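Side-chain contacts in GH5 (PDB 4YHE), which probably hydrolyses beta-1,4-glucosidic bonds of cellulose and related glucans, as a family 5 glycoside hydrolase built on a beta/alpha barrel: residues Ala320-Arg325 with Glu369-Asn374; Ile365-Trp368 with Asn374-Leu377; Leu157-Leu162 with Asp195-Ala200. One frame throughout, in Å; residues are numbered along the deposited sequence.

Interaction 1 of 3, residues Ala320-Arg325 with Glu369-Asn374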
loop_
_atom_site.group_PDB
_atom_site.type_symbol
_atom_site.label_atom_id
_atom_site.label_comp_id
_atom_site.label_asym_id
_atom_site.label_seq_id
_atom_site.Cartn_x
_atom_site.Cartn_y
_atom_site.Cartn_z
ATOM N N ALA A 320 -9.447 8.200 12.660
ATOM C CA ALA A 320 -10.578 8.014 11.758
ATOM C C ALA A 320 -10.610 6.614 11.119
ATOM O O ALA A 320 -11.677 6.021 10.932
ATOM C CB ALA A 320 -10.603 9.120 10.695
ATOM N N MET A 321 -9.436 6.068 10.780
ATOM C CA MET A 321 -9.344 4.746 10.207
ATOM C C MET A 321 -9.746 3.653 11.209
ATOM O O MET A 321 -10.553 2.798 10.891
ATOM C CB MET A 321 -7.902 4.469 9.711
ATOM C CG MET A 321 -7.512 5.297 8.489
ATOM S SD MET A 321 -5.720 5.245 8.240
ATOM C CE MET A 321 -5.547 6.423 6.882
ATOM N N ARG A 322 -9.152 3.691 12.397
ATOM C CA ARG A 322 -9.507 2.749 13.453
ATOM C C ARG A 322 -11.027 2.712 13.680
ATOM O O ARG A 322 -11.618 1.642 13.728
ATOM C CB ARG A 322 -8.806 3.149 14.735
ATOM C CG ARG A 322 -9.287 2.441 15.994
ATOM C CD ARG A 322 -8.983 0.952 15.989
ATOM N NE ARG A 322 -9.629 0.281 17.122
ATOM C CZ ARG A 322 -9.199 0.304 18.380
ATOM N NH1 ARG A 322 -8.075 0.919 18.732
ATOM N NH2 ARG A 322 -9.903 -0.331 19.309
ATOM N N ASP A 323 -11.632 3.890 13.778
ATOM C CA ASP A 323 -13.072 4.001 14.032
ATOM C C ASP A 323 -13.915 3.390 12.934
ATOM O O ASP A 323 -15.039 2.985 13.183
ATOM C CB ASP A 323 -13.464 5.457 14.278
ATOM C CG ASP A 323 -12.948 5.984 15.611
ATOM O OD1 ASP A 323 -12.556 5.165 16.459
ATOM O OD2 ASP A 323 -12.882 7.208 15.799
ATOM N N ARG A 324 -13.354 3.308 11.719
ATOM C CA ARG A 324 -13.973 2.648 10.584
ATOM C C ARG A 324 -13.448 1.236 10.324
ATOM O O ARG A 324 -13.775 0.629 9.317
ATOM C CB ARG A 324 -13.790 3.553 9.346
ATOM C CG ARG A 324 -14.717 4.748 9.387
ATOM C CD ARG A 324 -14.268 5.985 8.631
ATOM N NE ARG A 324 -15.153 7.092 8.982
ATOM C CZ ARG A 324 -15.092 7.782 10.120
ATOM N NH1 ARG A 324 -14.126 7.554 11.015
ATOM N NH2 ARG A 324 -15.985 8.735 10.356
ATOM N N ARG A 325 -12.667 0.686 11.262
ATOM C CA ARG A 325 -12.132 -0.683 11.147
ATOM C C ARG A 325 -11.197 -0.900 9.951
ATOM O O ARG A 325 -11.116 -1.993 9.391
ATOM C CB ARG A 325 -13.289 -1.703 11.147
ATOM C CG ARG A 325 -14.149 -1.503 12.393
ATOM C CD ARG A 325 -15.251 -2.521 12.560
ATOM N NE ARG A 325 -16.018 -2.090 13.725
ATOM C CZ ARG A 325 -16.689 -2.880 14.556
ATOM N NH1 ARG A 325 -16.742 -4.196 14.365
ATOM N NH2 ARG A 325 -17.322 -2.328 15.590
ATOM N N GLU A 369 -4.253 2.767 17.898
ATOM C CA GLU A 369 -4.339 1.713 18.919
ATOM C C GLU A 369 -5.154 2.124 20.167
ATOM O O GLU A 369 -5.596 1.255 20.927
ATOM C CB GLU A 369 -2.942 1.320 19.408
ATOM C CG GLU A 369 -2.088 0.611 18.368
ATOM C CD GLU A 369 -2.442 -0.825 18.167
ATOM O OE1 GLU A 369 -3.382 -1.350 18.809
ATOM O OE2 GLU A 369 -1.754 -1.482 17.368
ATOM N N ASN A 370 -5.291 3.416 20.391
ATOM C CA ASN A 370 -5.939 3.914 21.593
ATOM C C ASN A 370 -7.336 3.295 21.790
ATOM O O ASN A 370 -8.156 3.190 20.858
ATOM C CB ASN A 370 -5.965 5.439 21.579
ATOM C CG ASN A 370 -6.552 6.036 22.845
ATOM O OD1 ASN A 370 -7.720 5.793 23.170
ATOM N ND2 ASN A 370 -5.777 6.882 23.511
ATOM N N ASN A 371 -7.581 2.810 23.009
ATOM C CA ASN A 371 -8.821 2.084 23.310
ATOM C C ASN A 371 -9.680 2.787 24.351
ATOM O O ASN A 371 -10.577 2.180 24.919
ATOM C CB ASN A 371 -8.512 0.675 23.812
ATOM C CG ASN A 371 -7.862 -0.185 22.762
ATOM O OD1 ASN A 371 -8.336 -0.288 21.623
ATOM N ND2 ASN A 371 -6.764 -0.828 23.146
ATOM N N ASP A 372 -9.382 4.052 24.590
ATOM C CA ASP A 372 -10.125 4.865 25.498
ATOM C C ASP A 372 -11.327 5.495 24.755
ATOM O O ASP A 372 -11.162 6.248 23.794
ATOM C CB ASP A 372 -9.181 5.907 26.082
ATOM C CG ASP A 372 -9.869 6.875 27.006
ATOM O OD1 ASP A 372 -11.089 6.719 27.269
ATOM O OD2 ASP A 372 -9.164 7.809 27.449
ATOM N N PRO A 373 -12.554 5.216 25.222
ATOM C CA PRO A 373 -13.706 5.810 24.521
ATOM C C PRO A 373 -13.806 7.343 24.629
ATOM O O PRO A 373 -14.527 7.969 23.841
ATOM C CB PRO A 373 -14.904 5.080 25.137
ATOM C CG PRO A 373 -14.437 4.738 26.525
ATOM C CD PRO A 373 -12.969 4.430 26.404
ATOM N N ASN A 374 -13.058 7.951 25.540
ATOM C CA ASN A 374 -12.932 9.393 25.565
ATOM C C ASN A 374 -11.924 10.027 24.596
ATOM O O ASN A 374 -11.842 11.255 24.476
ATOM C CB ASN A 374 -12.595 9.797 26.975
ATOM C CG ASN A 374 -13.629 9.244 27.944
ATOM O OD1 ASN A 374 -14.729 9.800 28.095
ATOM N ND2 ASN A 374 -13.315 8.095 28.529
#
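Both terminal nitrogens of Arg322 converge on a single oxygen, OD1 of Asn371, so that the guanidinium grips an amide carbonyl end-on where a carboxylate would be the commoner mate. The two bonds are unequal: NH2 of Arg322 reaches OD1 of Asn371 at 2.8 Å with an N-H...O angle of 155°, nearly in line with the C=O bond, whereas NH1 of Arg322 lies 3.1 Å from the same OD1, its bond more bent and coming from above the amide plane. The oxygen sits close to the guanidinium plane, at its edge, but the two flat groups are turned 72° apart. CG of Arg322 stands anti to the backbone N (chi1 168°), and a bend at chi2 carries the chain from the last turns of helix 304-323 across to the C-terminal end of helix 357-369. There NH1 of Arg322 also hydrogen-bonds to the backbone O of Trp368 and comes within 3.1 Å of Asn370 O, while the Trp368 ring makes a cation-pi contact with the same arginine. Asn370, the first residue to leave the helix, starts an Asx turn, its OD1 accepting from Asp372 N at 2.8 Å; Asp372 OD1 repeats the device with Asn374 N. On the arginine's own side, Arg325 is the C-prime residue of a Schellman motif that closes helix 304-323. A methionine in place of Arg322 would probably leave Asn371 OD1 without its two donors and let that amide turn. The contact thus joins the C-terminal ends of two outer helices at the protein surface, and a positive group among carbonyl oxygens at a helix C-terminus is likely to be stabilised by the helix dipole.

Interaction 2 of 3, residues Ile365-Trp368 with Asn374-Leu377; sequences IDSW and NYTL
Tyr375 points its hydroxyl at Ser367 from the far side of a short turn, and the two side chains meet through their oxygens, OH of Tyr375 lying 2.5 Å from OG of Ser367. The serine oxygen lies at the edge of the phenol, close to the ring plane, with OG of Ser367 3.4 Å from CZ of Tyr375 and 3.5 Å from CE2 of Tyr375. With CG anti to the backbone N (chi1 -179°), the ring of Tyr375 is extended from the loop toward helix 357-369. CB of Ser367 also approaches the phenol oxygen, at 3.2 Å from Tyr375 OH, while CE2 of Tyr375 passes 3.6 Å from the backbone O of Ser367. A chi1 of -170° swings OG of Ser367 to where it meets both the phenol oxygen and the backbone O of Arg315, on helix 304-323, to which it is hydrogen-bonded. The arrangement belongs to the connection between two helices on the outside of the beta/alpha barrel: helix 357-369 ends, the chain reverses through the loop holding Tyr375, and helix 377-382 begins with Thr376 as its N-cap. Ile380 of that short helix touches both Ser367 and Tyr375, and Lys319 of helix 304-323 packs against the same pair.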
loop_
_atom_site.group_PDB
_atom_site.type_symbol
_atom_site.label_atom_id
_atom_site.label_comp_id
_atom_site.label_asym_id
_atom_site.label_seq_id
_atom_site.Cartn_x
_atom_site.Cartn_y
_atom_site.Cartn_z
ATOM N N ILE A 365 0.714 5.115 15.329
ATOM C CA ILE A 365 0.388 3.855 15.955
ATOM C C ILE A 365 -0.472 4.145 17.193
ATOM O O ILE A 365 -1.497 3.549 17.353
ATOM C CB ILE A 365 1.647 3.086 16.356
ATOM C CG1 ILE A 365 2.393 2.642 15.095
ATOM C CG2 ILE A 365 1.343 1.878 17.236
ATOM C CD1 ILE A 365 3.750 2.060 15.390
ATOM N N ASP A 366 -0.059 5.082 18.019
ATOM C CA ASP A 366 -0.753 5.256 19.318
ATOM C C ASP A 366 -2.177 5.816 19.125
ATOM O O ASP A 366 -3.077 5.501 19.902
ATOM C CB ASP A 366 0.042 6.137 20.235
ATOM C CG ASP A 366 1.338 5.505 20.660
ATOM O OD1 ASP A 366 1.499 4.297 20.514
ATOM O OD2 ASP A 366 2.196 6.219 21.172
ATOM N N SER A 367 -2.399 6.589 18.058
ATOM C CA SER A 367 -3.733 7.086 17.785
ATOM C C SER A 367 -4.668 5.955 17.321
ATOM O O SER A 367 -5.786 5.834 17.828
ATOM C CB SER A 367 -3.699 8.243 16.802
ATOM O OG SER A 367 -4.961 8.877 16.716
ATOM N N TRP A 368 -4.223 5.136 16.363
ATOM C CA TRP A 368 -4.964 3.988 15.902
ATOM C C TRP A 368 -5.266 3.036 17.056
ATOM O O TRP A 368 -6.379 2.551 17.143
ATOM C CB TRP A 368 -4.224 3.224 14.798
ATOM C CG TRP A 368 -5.066 2.337 14.015
ATOM C CD1 TRP A 368 -5.678 2.614 12.803
ATOM C CD2 TRP A 368 -5.430 0.977 14.336
ATOM N NE1 TRP A 368 -6.409 1.531 12.401
ATOM C CE2 TRP A 368 -6.264 0.513 13.305
ATOM C CE3 TRP A 368 -5.120 0.119 15.385
ATOM C CZ2 TRP A 368 -6.816 -0.778 13.305
ATOM C CZ3 TRP A 368 -5.670 -1.155 15.383
ATOM C CH2 TRP A 368 -6.497 -1.589 14.363
ATOM N N ASN A 374 -13.058 7.951 25.540
ATOM C CA ASN A 374 -12.932 9.393 25.565
ATOM C C ASN A 374 -11.924 10.027 24.596
ATOM O O ASN A 374 -11.842 11.255 24.476
ATOM C CB ASN A 374 -12.595 9.797 26.975
ATOM C CG ASN A 374 -13.629 9.244 27.944
ATOM O OD1 ASN A 374 -14.729 9.800 28.095
ATOM N ND2 ASN A 374 -13.315 8.095 28.529
ATOM N N TYR A 375 -11.089 9.188 24.004
ATOM C CA TYR A 375 -10.176 9.607 22.932
ATOM C C TYR A 375 -10.977 9.487 21.655
ATOM O O TYR A 375 -11.357 8.400 21.245
ATOM C CB TYR A 375 -8.928 8.712 22.911
ATOM C CG TYR A 375 -7.903 9.080 21.836
ATOM C CD1 TYR A 375 -7.044 10.162 22.004
ATOM C CD2 TYR A 375 -7.812 8.346 20.647
ATOM C CE1 TYR A 375 -6.116 10.502 21.017
ATOM C CE2 TYR A 375 -6.886 8.710 19.646
ATOM C CZ TYR A 375 -6.059 9.785 19.844
ATOM O OH TYR A 375 -5.085 10.144 18.909
ATOM N N THR A 376 -11.273 10.630 21.060
ATOM C CA THR A 376 -12.172 10.697 19.945
ATOM C C THR A 376 -11.585 11.602 18.865
ATOM O O THR A 376 -10.650 12.364 19.086
ATOM C CB THR A 376 -13.527 11.325 20.367
ATOM O OG1 THR A 376 -13.310 12.678 20.729
ATOM C CG2 THR A 376 -14.141 10.598 21.571
ATOM N N LEU A 377 -12.233 11.578 17.717
ATOM C CA LEU A 377 -11.839 12.447 16.644
ATOM C C LEU A 377 -11.953 13.913 17.105
ATOM O O LEU A 377 -11.064 14.726 16.863
ATOM C CB LEU A 377 -12.726 12.166 15.446
ATOM C CG LEU A 377 -11.999 12.256 14.129
ATOM C CD1 LEU A 377 -10.631 11.556 14.145
ATOM C CD2 LEU A 377 -12.893 11.737 13.007
#

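Interaction 3 of 3, residues Leu157-Leu162 with Asp195-Ala200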
loop_
_atom_site.group_PDB
_atom_site.type_symbol
_atom_site.label_atom_id
_atom_site.label_comp_id
_atom_site.label_asym_id
_atom_site.label_seq_id
_atom_site.Cartn_x
_atom_site.Cartn_y
_atom_site.Cartn_z
ATOM N N LEU A 157 0.516 -14.353 6.038
ATOM C CA LEU A 157 1.077 -13.895 4.748
ATOM C C LEU A 157 -0.067 -13.561 3.773
ATOM O O LEU A 157 -0.855 -14.432 3.417
ATOM C CB LEU A 157 1.996 -14.953 4.140
ATOM C CG LEU A 157 2.610 -14.652 2.759
ATOM C CD1 LEU A 157 3.420 -13.365 2.822
ATOM C CD2 LEU A 157 3.465 -15.790 2.255
ATOM N N VAL A 158 -0.135 -12.288 3.367
ATOM C CA VAL A 158 -1.155 -11.749 2.463
ATOM C C VAL A 158 -0.524 -11.488 1.099
ATOM O O VAL A 158 0.602 -10.992 1.024
ATOM C CB VAL A 158 -1.700 -10.405 2.998
ATOM C CG1 VAL A 158 -2.699 -9.767 2.030
ATOM C CG2 VAL A 158 -2.321 -10.535 4.389
ATOM N N PHE A 159 -1.215 -11.861 0.036
ATOM C CA PHE A 159 -0.789 -11.510 -1.306
ATOM C C PHE A 159 -1.629 -10.322 -1.784
ATOM O O PHE A 159 -2.865 -10.368 -1.708
ATOM C CB PHE A 159 -1.001 -12.650 -2.302
ATOM C CG PHE A 159 -0.132 -13.859 -2.088
ATOM C CD1 PHE A 159 0.948 -13.847 -1.234
ATOM C CD2 PHE A 159 -0.401 -15.020 -2.792
ATOM C CE1 PHE A 159 1.721 -14.978 -1.067
ATOM C CE2 PHE A 159 0.372 -16.162 -2.642
ATOM C CZ PHE A 159 1.437 -16.139 -1.774
ATOM N N GLU A 160 -0.963 -9.287 -2.295
ATOM C CA GLU A 160 -1.623 -8.152 -2.916
ATOM C C GLU A 160 -1.342 -8.241 -4.419
ATOM O O GLU A 160 -0.182 -8.283 -4.824
ATOM C CB GLU A 160 -1.095 -6.878 -2.303
ATOM C CG GLU A 160 -1.592 -5.584 -2.921
ATOM C CD GLU A 160 -0.858 -4.399 -2.318
ATOM O OE1 GLU A 160 -1.110 -4.045 -1.127
ATOM O OE2 GLU A 160 0.008 -3.862 -3.042
ATOM N N THR A 161 -2.400 -8.309 -5.220
ATOM C CA THR A 161 -2.289 -8.754 -6.608
ATOM C C THR A 161 -1.412 -7.881 -7.487
ATOM O O THR A 161 -0.666 -8.400 -8.335
ATOM C CB THR A 161 -3.664 -8.869 -7.292
ATOM O OG1 THR A 161 -4.412 -7.659 -7.150
ATOM C CG2 THR A 161 -4.452 -9.990 -6.686
ATOM N N LEU A 162 -1.583 -6.573 -7.324
ATOM C CA LEU A 162 -1.008 -5.537 -8.168
ATOM C C LEU A 162 -0.850 -4.297 -7.299
ATOM O O LEU A 162 -1.391 -4.243 -6.195
ATOM C CB LEU A 162 -1.964 -5.179 -9.300
ATOM C CG LEU A 162 -2.461 -6.335 -10.154
ATOM C CD1 LEU A 162 -3.591 -5.873 -11.055
ATOM C CD2 LEU A 162 -1.301 -6.814 -10.998
ATOM N N ASP A 195 -7.379 -16.117 -9.459
ATOM C CA ASP A 195 -7.473 -17.468 -10.001
ATOM C C ASP A 195 -6.122 -18.197 -9.803
ATOM O O ASP A 195 -6.066 -19.291 -9.230
ATOM C CB ASP A 195 -7.828 -17.433 -11.495
ATOM C CG ASP A 195 -9.286 -16.987 -11.772
ATOM O OD1 ASP A 195 -10.129 -16.875 -10.841
ATOM O OD2 ASP A 195 -9.558 -16.733 -12.953
ATOM N N ALA A 196 -5.045 -17.559 -10.256
ATOM C CA ALA A 196 -3.677 -18.103 -10.145
ATOM C C ALA A 196 -3.276 -18.446 -8.707
ATOM O O ALA A 196 -2.736 -19.532 -8.441
ATOM C CB ALA A 196 -2.672 -17.142 -10.749
ATOM N N ILE A 197 -3.547 -17.537 -7.790
ATOM C CA ILE A 197 -3.211 -17.738 -6.389
ATOM C C ILE A 197 -3.949 -18.949 -5.818
ATOM O O ILE A 197 -3.352 -19.823 -5.159
ATOM C CB ILE A 197 -3.473 -16.465 -5.574
ATOM C CG1 ILE A 197 -2.476 -15.375 -6.022
ATOM C CG2 ILE A 197 -3.339 -16.722 -4.080
ATOM C CD1 ILE A 197 -2.822 -13.948 -5.596
ATOM N N ARG A 198 -5.241 -19.015 -6.099
ATOM C CA ARG A 198 -6.066 -20.132 -5.646
ATOM C C ARG A 198 -5.613 -21.439 -6.276
ATOM O O ARG A 198 -5.653 -22.445 -5.599
ATOM C CB ARG A 198 -7.547 -19.884 -5.940
ATOM C CG ARG A 198 -8.124 -18.664 -5.233
ATOM C CD ARG A 198 -7.923 -18.671 -3.733
ATOM N NE ARG A 198 -8.541 -17.507 -3.100
ATOM C CZ ARG A 198 -8.148 -16.946 -1.954
ATOM N NH1 ARG A 198 -7.086 -17.393 -1.292
ATOM N NH2 ARG A 198 -8.799 -15.892 -1.481
ATOM N N ALA A 199 -5.159 -21.421 -7.534
ATOM C CA ALA A 199 -4.625 -22.636 -8.192
ATOM C C ALA A 199 -3.240 -23.088 -7.665
ATOM O O ALA A 199 -2.767 -24.169 -8.002
ATOM C CB ALA A 199 -4.566 -22.451 -9.704
ATOM N N ALA A 200 -2.574 -22.273 -6.858
ATOM C CA ALA A 200 -1.197 -22.569 -6.460
ATOM C C ALA A 200 -1.131 -23.568 -5.311
ATOM O O ALA A 200 -0.039 -24.022 -4.955
ATOM C CB ALA A 200 -0.468 -21.272 -6.082
#
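The phenyl ring of Phe159 takes Ile197 at its edge: the branch methyl CG2 of the isoleucine lies near the ring plane, 3.6 Å from CD2 of Phe159 and 4.0 Å from CE2 of Phe159. Beyond the two segments, Arg207 makes a cation-pi contact with the same ring. This is packing between strand and helix in a beta/alpha barrel, the fold of family 5 glycoside hydrolases: strand 157-160 is the fourth of eight parallel strands, and helix 181-199 follows it in the chain and lies against its outer side before strand 209-212 continues the sheet. Successive residues of the strand face opposite ways. Phe159 points outward to the helix, whereas Glu160 points away from it and is held by a salt bridge to Arg59 and by hydrogen bonds to Tyr292 and Asn101.

Ile197 spreads its whole side chain along the phenylalanine. CG1 of Ile197, set anti to the carbonyl carbon (chi1 -67°), passes 3.9 Å from CD2 of Phe159 and sends CD1 of Ile197 toward the strand, 4.0 Å from CB of Phe159. The two side chains run antiparallel and overlap side by side, the end of Ile197 reaching the stem of Phe159. Ile209 of the neighbouring strand also touches Ile197, so the isoleucine spans two adjacent strands. The hydroxyl of Thr161 is engaged elsewhere, with Asn190 OD1 of the same helix, and its methyl adds a looser apolar touch just past the end of the strand: CG2 of Thr161 to CD1 of Ile197, 4.4 Å.

Interaction 3 comes first along the chain and packs helix 181-199 on the fourth strand of the barrel; interactions 1 and 2 follow, and both end on the loop between helices 357-369 and 377-382. These two share Asn374, have centres about 5 Å apart and touch directly: Asn370 OD1 lies 3.2 Å from Tyr375 CB. Helix 304-323 borders both, supplying Arg322 to one and Arg315 and Lys319 to the other. Interaction 3 lies far off, its centre about 30 Å from that of interaction 1 and 33 Å from that of interaction 2. It sets a helix on strands, whereas the other two join outer-layer helices to each other and to the C-terminal loop.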